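Long-range contacts in nucleoporin NUP159 (Saccharomyces cerevisiae, PDB 1XIP), which serves as a component of the nuclear pore complex and, through its N-terminal beta-propeller domain, tethers the helicase Dbp5 to the pore for mRNA export: residues L142-L148 with Q160-T166; L139-N143 with S167-T171; L178-F184 with L228-G232. One frame throughout, in Å; residues are numbered along the deposited sequence.

Contact 1 (L142-L148 with Q160-T166); sequences LNSVNDL and QLAQNVT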
loop_
_atom_site.group_PDB
_atom_site.type_symbol
_atom_site.label_atom_id
_atom_site.label_comp_id
_atom_site.label_asym_id
_atom_site.label_seq_id
_atom_site.Cartn_x
_atom_site.Cartn_y
_atom_site.Cartn_z
ATOM N N LEU A 142 12.493 -0.090 5.426
ATOM C CA LEU A 142 12.732 1.274 5.850
ATOM C C LEU A 142 12.618 1.448 7.359
ATOM O O LEU A 142 11.577 1.195 7.961
ATOM C CB LEU A 142 11.845 2.265 5.116
ATOM C CG LEU A 142 11.998 3.724 5.576
ATOM C CD1 LEU A 142 13.406 4.281 5.301
ATOM C CD2 LEU A 142 10.955 4.567 4.911
ATOM N N ASN A 143 13.723 1.917 7.927
ATOM C CA ASN A 143 13.958 2.087 9.348
ATOM C C ASN A 143 13.277 3.298 9.986
ATOM O O ASN A 143 12.943 4.282 9.302
ATOM C CB ASN A 143 15.448 2.317 9.504
ATOM C CG ASN A 143 16.014 1.602 10.640
ATOM O OD1 ASN A 143 15.519 1.712 11.749
ATOM N ND2 ASN A 143 17.079 0.854 10.397
ATOM N N SER A 144 13.140 3.255 11.311
ATOM C CA SER A 144 12.625 4.385 12.092
ATOM C C SER A 144 13.649 5.506 12.215
ATOM O O SER A 144 13.348 6.591 12.726
ATOM C CB SER A 144 12.194 3.928 13.484
ATOM O OG SER A 144 13.310 3.843 14.353
ATOM N N VAL A 145 14.859 5.233 11.741
ATOM C CA VAL A 145 15.966 6.190 11.794
ATOM C C VAL A 145 16.310 6.626 10.363
ATOM O O VAL A 145 17.356 7.240 10.106
ATOM C CB VAL A 145 17.194 5.581 12.566
ATOM C CG1 VAL A 145 18.083 4.756 11.657
ATOM C CG2 VAL A 145 17.982 6.665 13.300
ATOM N N ASN A 146 15.397 6.293 9.444
ATOM C CA ASN A 146 15.493 6.633 8.021
ATOM C C ASN A 146 16.633 5.937 7.283
ATOM O O ASN A 146 17.345 6.570 6.483
ATOM C CB ASN A 146 15.545 8.156 7.821
ATOM C CG ASN A 146 14.320 8.855 8.371
ATOM O OD1 ASN A 146 14.426 9.694 9.265
ATOM N ND2 ASN A 146 13.145 8.511 7.846
ATOM N N ASP A 147 16.805 4.641 7.558
ATOM C CA ASP A 147 17.837 3.819 6.920
ATOM C C ASP A 147 17.186 2.779 6.015
ATOM O O ASP A 147 16.479 1.891 6.499
ATOM C CB ASP A 147 18.664 3.083 7.985
ATOM C CG ASP A 147 19.800 3.928 8.567
ATOM O OD1 ASP A 147 20.085 5.030 8.044
ATOM O OD2 ASP A 147 20.474 3.549 9.561
ATOM N N LEU A 148 17.420 2.877 4.709
ATOM C CA LEU A 148 16.900 1.878 3.770
ATOM C C LEU A 148 17.858 0.704 3.635
ATOM O O LEU A 148 19.009 0.885 3.218
ATOM C CB LEU A 148 16.635 2.498 2.401
ATOM C CG LEU A 148 15.747 1.663 1.485
ATOM C CD1 LEU A 148 14.374 1.527 2.087
ATOM C CD2 LEU A 148 15.664 2.291 0.116
ATOM N N GLN A 160 23.112 -2.309 3.214
ATOM C CA GLN A 160 22.581 -0.966 3.449
ATOM C C GLN A 160 22.427 -0.231 2.124
ATOM O O GLN A 160 23.405 -0.028 1.410
ATOM C CB GLN A 160 23.492 -0.181 4.394
ATOM C CG GLN A 160 22.769 0.541 5.519
ATOM C CD GLN A 160 22.005 -0.406 6.441
ATOM O OE1 GLN A 160 22.352 -1.592 6.561
ATOM N NE2 GLN A 160 20.959 0.110 7.086
ATOM N N LEU A 161 21.203 0.167 1.791
ATOM C CA LEU A 161 20.932 0.723 0.472
ATOM C C LEU A 161 21.041 2.232 0.415
ATOM O O LEU A 161 21.752 2.769 -0.433
ATOM C CB LEU A 161 19.567 0.283 -0.040
ATOM C CG LEU A 161 19.353 -1.213 -0.237
ATOM C CD1 LEU A 161 17.878 -1.486 -0.350
ATOM C CD2 LEU A 161 20.125 -1.733 -1.463
ATOM N N ALA A 162 20.335 2.921 1.309
ATOM C CA ALA A 162 20.323 4.377 1.292
ATOM C C ALA A 162 20.081 4.947 2.671
ATOM O O ALA A 162 19.855 4.202 3.626
ATOM C CB ALA A 162 19.285 4.895 0.310
ATOM N N GLN A 163 20.145 6.274 2.766
ATOM C CA GLN A 163 19.909 6.985 4.016
ATOM C C GLN A 163 19.002 8.182 3.809
ATOM O O GLN A 163 18.831 8.653 2.673
ATOM C CB GLN A 163 21.220 7.479 4.600
ATOM C CG GLN A 163 21.834 6.560 5.616
ATOM C CD GLN A 163 23.300 6.355 5.361
ATOM O OE1 GLN A 163 23.705 5.299 4.865
ATOM N NE2 GLN A 163 24.105 7.364 5.672
ATOM N N ASN A 164 18.439 8.674 4.917
ATOM C CA ASN A 164 17.599 9.871 4.923
ATOM C C ASN A 164 16.326 9.734 4.102
ATOM O O ASN A 164 15.769 10.731 3.641
ATOM C CB ASN A 164 18.398 11.085 4.445
ATOM C CG ASN A 164 19.496 11.466 5.405
ATOM O OD1 ASN A 164 19.276 11.536 6.616
ATOM N ND2 ASN A 164 20.687 11.723 4.872
ATOM N N VAL A 165 15.880 8.490 3.936
ATOM C CA VAL A 165 14.711 8.141 3.151
ATOM C C VAL A 165 13.483 8.293 4.042
ATOM O O VAL A 165 13.541 7.937 5.218
ATOM C CB VAL A 165 14.809 6.648 2.681
ATOM C CG1 VAL A 165 13.648 6.253 1.723
ATOM C CG2 VAL A 165 16.163 6.364 2.055
ATOM N N THR A 166 12.378 8.810 3.494
ATOM C CA THR A 166 11.125 8.874 4.251
ATOM C C THR A 166 10.040 8.004 3.630
ATOM O O THR A 166 9.100 7.603 4.304
ATOM C CB THR A 166 10.617 10.322 4.442
ATOM O OG1 THR A 166 10.464 10.952 3.175
ATOM C CG2 THR A 166 11.672 11.178 5.137
#
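Two backbone donors grip Leu148 O: Leu161 N at 2.7 Å and Ala162 N at 3.1 Å. With two consecutive residues set opposite one, Leu161 and Ala162 form a classic beta bulge against Leu148. Leu148 N returns a bond to Ala162 O, and Leu148 CB packs on Ala162 CB on one face of the sheet. On the other face, Asp147 and Gln163 form a non-hydrogen-bonded antiparallel pair. Their side chains run alongside, pointing the same way, so that Asp147 OD1 lies 3.4 Å from the methylene Gln163 CG, with the carboxylate and amide planes turned 72° apart.

Beyond this pair the strands give way to side-chain contacts. Asn146 ND2 donates to Val165 O over 2.7 Å, in a bond bent to 131° at the hydrogen and tilted from the carbonyl plane. With CG set anti to its carbonyl carbon (chi1 -60°), the Asn146 amide reaches across to this oxygen, while Asn146 O receives a weak bond from Asn164 N. Leu142 CD1 rests 3.8 Å from Val165 CB, and the Val165 methyl CG2 touches Leu148 CB.

A type I turn from Asn143 to Asn146 positions these groups by bringing strand 138-143 round into strand 147-152. In this propeller blade, strand 158-165 is the fourth, an edge strand; the chain then turns a corner at Thr166 into the next blade, whose Val177 packs on Leu148 and Val165. Backbone bonds hold the Leu148 end; toward the corner only a weak one remains, beside an amide side chain and apolar branches, consistent with the chain leaving the sheet while tied to the turn.

Contact 2 (L139-N143 with S167-T171); sequences LVILN and SFDVT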
loop_
_atom_site.group_PDB
_atom_site.type_symbol
_atom_site.label_atom_id
_atom_site.label_comp_id
_atom_site.label_asym_id
_atom_site.label_seq_id
_atom_site.Cartn_x
_atom_site.Cartn_y
_atom_site.Cartn_z
ATOM N N LEU A 139 13.817 -8.622 1.035
ATOM C CA LEU A 139 12.936 -7.732 1.766
ATOM C C LEU A 139 13.577 -6.403 1.873
ATOM O O LEU A 139 14.652 -6.298 2.438
ATOM C CB LEU A 139 12.713 -8.253 3.173
ATOM C CG LEU A 139 11.341 -8.855 3.448
ATOM C CD1 LEU A 139 11.243 -9.213 4.912
ATOM C CD2 LEU A 139 10.267 -7.880 3.070
ATOM N N VAL A 140 12.926 -5.380 1.333
ATOM C CA VAL A 140 13.441 -4.029 1.441
ATOM C C VAL A 140 12.791 -3.340 2.627
ATOM O O VAL A 140 11.578 -3.324 2.744
ATOM C CB VAL A 140 13.241 -3.214 0.164
ATOM C CG1 VAL A 140 13.943 -1.860 0.305
ATOM C CG2 VAL A 140 13.788 -3.961 -1.042
ATOM N N ILE A 141 13.614 -2.770 3.500
ATOM C CA ILE A 141 13.164 -2.335 4.811
ATOM C C ILE A 141 13.504 -0.873 5.063
ATOM O O ILE A 141 14.662 -0.456 4.923
ATOM C CB ILE A 141 13.793 -3.247 5.909
ATOM C CG1 ILE A 141 13.188 -4.651 5.843
ATOM C CG2 ILE A 141 13.583 -2.656 7.295
ATOM C CD1 ILE A 141 13.995 -5.720 6.518
ATOM N N LEU A 142 12.493 -0.090 5.426
ATOM C CA LEU A 142 12.732 1.274 5.850
ATOM C C LEU A 142 12.618 1.448 7.359
ATOM O O LEU A 142 11.577 1.195 7.961
ATOM C CB LEU A 142 11.845 2.265 5.116
ATOM C CG LEU A 142 11.998 3.724 5.576
ATOM C CD1 LEU A 142 13.406 4.281 5.301
ATOM C CD2 LEU A 142 10.955 4.567 4.911
ATOM N N ASN A 143 13.723 1.917 7.927
ATOM C CA ASN A 143 13.958 2.087 9.348
ATOM C C ASN A 143 13.277 3.298 9.986
ATOM O O ASN A 143 12.943 4.282 9.302
ATOM C CB ASN A 143 15.448 2.317 9.504
ATOM C CG ASN A 143 16.014 1.602 10.640
ATOM O OD1 ASN A 143 15.519 1.712 11.749
ATOM N ND2 ASN A 143 17.079 0.854 10.397
ATOM N N SER A 167 10.191 7.728 2.341
ATOM C CA SER A 167 9.350 6.789 1.635
ATOM C C SER A 167 10.125 6.131 0.508
ATOM O O SER A 167 10.963 6.747 -0.128
ATOM C CB SER A 167 8.103 7.487 1.065
ATOM O OG SER A 167 7.126 6.524 0.677
ATOM N N PHE A 168 9.825 4.876 0.253
ATOM C CA PHE A 168 10.408 4.184 -0.882
ATOM C C PHE A 168 9.342 3.342 -1.583
ATOM O O PHE A 168 8.286 3.077 -1.028
ATOM C CB PHE A 168 11.591 3.322 -0.434
ATOM C CG PHE A 168 11.183 1.998 0.183
ATOM C CD1 PHE A 168 11.136 0.836 -0.592
ATOM C CD2 PHE A 168 10.866 1.913 1.539
ATOM C CE1 PHE A 168 10.770 -0.392 -0.027
ATOM C CE2 PHE A 168 10.506 0.695 2.118
ATOM C CZ PHE A 168 10.452 -0.460 1.333
ATOM N N ASP A 169 9.628 2.934 -2.810
ATOM C CA ASP A 169 8.792 1.969 -3.518
ATOM C C ASP A 169 9.695 1.100 -4.391
ATOM O O ASP A 169 10.720 1.570 -4.852
ATOM C CB ASP A 169 7.738 2.700 -4.364
ATOM C CG ASP A 169 6.607 1.790 -4.816
ATOM O OD1 ASP A 169 6.503 0.627 -4.318
ATOM O OD2 ASP A 169 5.763 2.154 -5.672
ATOM N N VAL A 170 9.330 -0.168 -4.584
ATOM C CA VAL A 170 10.037 -1.044 -5.523
ATOM C C VAL A 170 9.107 -1.765 -6.451
ATOM O O VAL A 170 7.952 -2.076 -6.093
ATOM C CB VAL A 170 10.840 -2.171 -4.844
ATOM C CG1 VAL A 170 12.323 -1.881 -4.890
ATOM C CG2 VAL A 170 10.349 -2.470 -3.459
ATOM N N THR A 171 9.626 -2.047 -7.644
ATOM C CA THR A 171 9.055 -3.043 -8.531
ATOM C C THR A 171 10.122 -4.102 -8.768
ATOM O O THR A 171 11.191 -4.063 -8.166
ATOM C CB THR A 171 8.646 -2.416 -9.871
ATOM O OG1 THR A 171 9.807 -1.843 -10.510
ATOM C CG2 THR A 171 7.691 -1.240 -9.659
#
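This is an apolar, buried contact between two adjacent blades of the beta-propeller: strand 138-143, second in its four-stranded blade, faces strand 167-170, the first strand of the next. The two run antiparallel, at 173°, yet their axes come no closer than 8.4 Å. No hydrogen bond spans them, and the contact is made chiefly by side chains.

Phe168 is the centre of the contact. Its CG sits between the backbone N and the carbonyl carbon (chi1 80°), which stands the ring up against strand 138-143. Val140 CG1 meets Phe168 CE1 at 3.5 Å, the valine and the phenylalanine crossing at a slant; on the same side of the ring plane, but beyond CZ from CE1, Leu142 CB lies 3.6 Å from Phe168 CE2. Farther along, Val140 CG2 and Val170 CG2 make a looser contact at 4.5 Å. An alanine in place of Phe168 is likely to leave Val140 and Leu142 without the ring they pack against, opening a gap between the blades.

Leu148, from the third strand of the first blade, also packs on the ring, and Gln131 NE2 donates to Phe168 O. The CB atoms of Ser167 and Asp169 point away from strand 138-143, and these side chains bond to the following blade instead, Ser167 OG to Val219 N and Asp169 OD2 to Ile221 N, whereas Phe168 and Val170 pack toward the preceding one. The ring ends at Phe168 CZ, 3.4 Å from Val140 O and oblique to it.

Contact 3 (L178-F184 with L228-G232); sequences LLKDRSF and LAVFG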
loop_
_atom_site.group_PDB
_atom_site.type_symbol
_atom_site.label_atom_id
_atom_site.label_comp_id
_atom_site.label_asym_id
_atom_site.label_seq_id
_atom_site.Cartn_x
_atom_site.Cartn_y
_atom_site.Cartn_z
ATOM N N LEU A 178 12.188 8.725 -1.676
ATOM C CA LEU A 178 11.866 10.103 -1.311
ATOM C C LEU A 178 12.700 10.482 -0.094
ATOM O O LEU A 178 12.629 9.813 0.946
ATOM C CB LEU A 178 10.389 10.248 -0.957
ATOM C CG LEU A 178 9.636 11.544 -1.326
ATOM C CD1 LEU A 178 8.308 11.644 -0.590
ATOM C CD2 LEU A 178 10.466 12.819 -1.124
ATOM N N LEU A 179 13.465 11.566 -0.216
ATOM C CA LEU A 179 14.375 11.982 0.848
ATOM C C LEU A 179 13.816 13.091 1.745
ATOM O O LEU A 179 12.862 13.763 1.373
ATOM C CB LEU A 179 15.727 12.398 0.250
ATOM C CG LEU A 179 16.481 11.279 -0.470
ATOM C CD1 LEU A 179 17.783 11.778 -1.088
ATOM C CD2 LEU A 179 16.757 10.159 0.506
ATOM N N LYS A 180 14.424 13.253 2.926
ATOM C CA LYS A 180 14.083 14.325 3.893
ATOM C C LYS A 180 14.129 15.750 3.326
ATOM O O LYS A 180 13.301 16.591 3.684
ATOM C CB LYS A 180 15.004 14.267 5.110
ATOM C CG LYS A 180 14.810 13.069 5.985
ATOM C CD LYS A 180 15.677 13.164 7.201
ATOM C CE LYS A 180 14.918 12.769 8.441
ATOM N NZ LYS A 180 15.717 13.111 9.665
ATOM N N ASP A 181 15.108 16.019 2.462
ATOM C CA ASP A 181 15.193 17.303 1.775
ATOM C C ASP A 181 14.139 17.445 0.661
ATOM O O ASP A 181 14.086 18.467 -0.046
ATOM C CB ASP A 181 16.609 17.529 1.233
ATOM C CG ASP A 181 16.940 16.628 0.058
ATOM O OD1 ASP A 181 18.067 16.759 -0.469
ATOM O OD2 ASP A 181 16.149 15.766 -0.412
ATOM N N ARG A 182 13.314 16.407 0.511
ATOM C CA ARG A 182 12.178 16.394 -0.415
ATOM C C ARG A 182 12.628 16.185 -1.847
ATOM O O ARG A 182 11.900 16.486 -2.785
ATOM C CB ARG A 182 11.343 17.674 -0.287
ATOM C CG ARG A 182 10.696 17.896 1.090
ATOM C CD ARG A 182 9.486 18.834 1.059
ATOM N NE ARG A 182 9.857 20.212 0.729
ATOM C CZ ARG A 182 8.999 21.218 0.647
ATOM N NH1 ARG A 182 7.710 21.015 0.860
ATOM N NH2 ARG A 182 9.435 22.439 0.359
ATOM N N SER A 183 13.828 15.651 -2.014
ATOM C CA SER A 183 14.293 15.272 -3.339
ATOM C C SER A 183 14.037 13.787 -3.621
ATOM O O SER A 183 13.754 13.002 -2.705
ATOM C CB SER A 183 15.767 15.648 -3.532
ATOM O OG SER A 183 16.624 14.681 -2.963
ATOM N N PHE A 184 14.138 13.427 -4.897
ATOM C CA PHE A 184 13.823 12.093 -5.375
ATOM C C PHE A 184 15.019 11.389 -6.009
ATOM O O PHE A 184 15.900 12.022 -6.603
ATOM C CB PHE A 184 12.716 12.180 -6.404
ATOM C CG PHE A 184 11.415 12.630 -5.847
ATOM C CD1 PHE A 184 10.421 11.702 -5.553
ATOM C CD2 PHE A 184 11.162 13.978 -5.640
ATOM C CE1 PHE A 184 9.193 12.115 -5.039
ATOM C CE2 PHE A 184 9.951 14.403 -5.127
ATOM C CZ PHE A 184 8.959 13.473 -4.821
ATOM N N LEU A 228 4.030 9.024 -8.032
ATOM C CA LEU A 228 3.048 9.788 -7.307
ATOM C C LEU A 228 3.655 10.079 -5.952
ATOM O O LEU A 228 4.075 9.162 -5.248
ATOM C CB LEU A 228 1.769 8.966 -7.178
ATOM C CG LEU A 228 0.458 9.490 -6.585
ATOM C CD1 LEU A 228 0.031 8.601 -5.465
ATOM C CD2 LEU A 228 0.518 10.917 -6.141
ATOM N N ALA A 229 3.738 11.363 -5.608
ATOM C CA ALA A 229 4.336 11.809 -4.345
ATOM C C ALA A 229 3.321 12.540 -3.499
ATOM O O ALA A 229 2.450 13.228 -4.022
ATOM C CB ALA A 229 5.514 12.707 -4.617
ATOM N N VAL A 230 3.439 12.413 -2.186
ATOM C CA VAL A 230 2.567 13.167 -1.303
ATOM C C VAL A 230 3.347 13.934 -0.247
ATOM O O VAL A 230 4.324 13.427 0.307
ATOM C CB VAL A 230 1.484 12.295 -0.652
ATOM C CG1 VAL A 230 0.471 13.182 0.083
ATOM C CG2 VAL A 230 0.775 11.426 -1.696
ATOM N N PHE A 231 2.914 15.170 -0.005
ATOM C CA PHE A 231 3.490 16.038 1.007
ATOM C C PHE A 231 2.364 16.537 1.895
ATOM O O PHE A 231 1.258 16.803 1.416
ATOM C CB PHE A 231 4.212 17.219 0.357
ATOM C CG PHE A 231 5.252 16.812 -0.628
ATOM C CD1 PHE A 231 6.525 16.424 -0.199
ATOM C CD2 PHE A 231 4.958 16.781 -1.991
ATOM C CE1 PHE A 231 7.507 16.015 -1.110
ATOM C CE2 PHE A 231 5.925 16.366 -2.924
ATOM C CZ PHE A 231 7.214 15.982 -2.482
ATOM N N GLY A 232 2.632 16.658 3.188
ATOM C CA GLY A 232 1.602 17.051 4.125
ATOM C C GLY A 232 2.145 17.167 5.522
ATOM O O GLY A 232 3.342 16.988 5.746
#
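Phe231 makes the largest contribution to this contact, and its ring is touched by three residues of segment 178-184. Phe184 approaches from the opposite direction, its CZ 3.8 Å from Phe231 CZ; Arg182 CD lies 4.0 Å from Phe231 CD1; and Leu178 CD2 reaches Phe231 CE1 at 4.4 Å.

Phe184 uses the edge of its ring. Close to the ring plane its CZ also meets Ala229 CB, at 3.5 Å, while Leu178 CD2 sits over one face, displaced toward the rim. The ring further meets that of Phe200, nearly parallel to it, and both Phe184 and Ala229 touch Ile251.

These residues join two consecutive blades of the propeller: strands 174-179 and 184-190 belong to one, strand 226-232 to the other. Ala229 to Gly232 make up the first FG repeat of the protein, but here Phe231 is a buried residue within a strand of the folded domain.

Arg182 offers Phe231 its aliphatic part. The bend at chi3 (-67°) carries the guanidinium onward to the carbonyls of Leu209 and Tyr214; its plane stands 83° to the Phe231 ring, and with Arg182 CZ 6.0 Å from the ring centroid any cation-pi attraction is at most weak. Arg182 ends a type I turn begun at Leu179. Next to it Asp181 OD2 accepts Ser183 N, an Asx turn, and takes Ser183 OG on its syn lone pair, each at 2.8 Å.

From the N terminus, the chain first enters contact 2 at 139-143 and then contact 1 at 142-148, the two sharing Leu142 and Asn143. Contact 1 closes first, on 160-166, completing the outer part of a blade; contact 2 closes just afterwards, on 167-171, so its longer loop encloses that of contact 1 and reaches into the next blade. They touch where Leu148 CD1 meets Phe168. Contact 3 follows in series: it opens at 178-184 in that next blade and closes on 228-232 in the blade after it. Probable backbone hydrogen bonds from Thr166 N to Leu178 O and from Leu178 N to Ser167 O connect it with the earlier two.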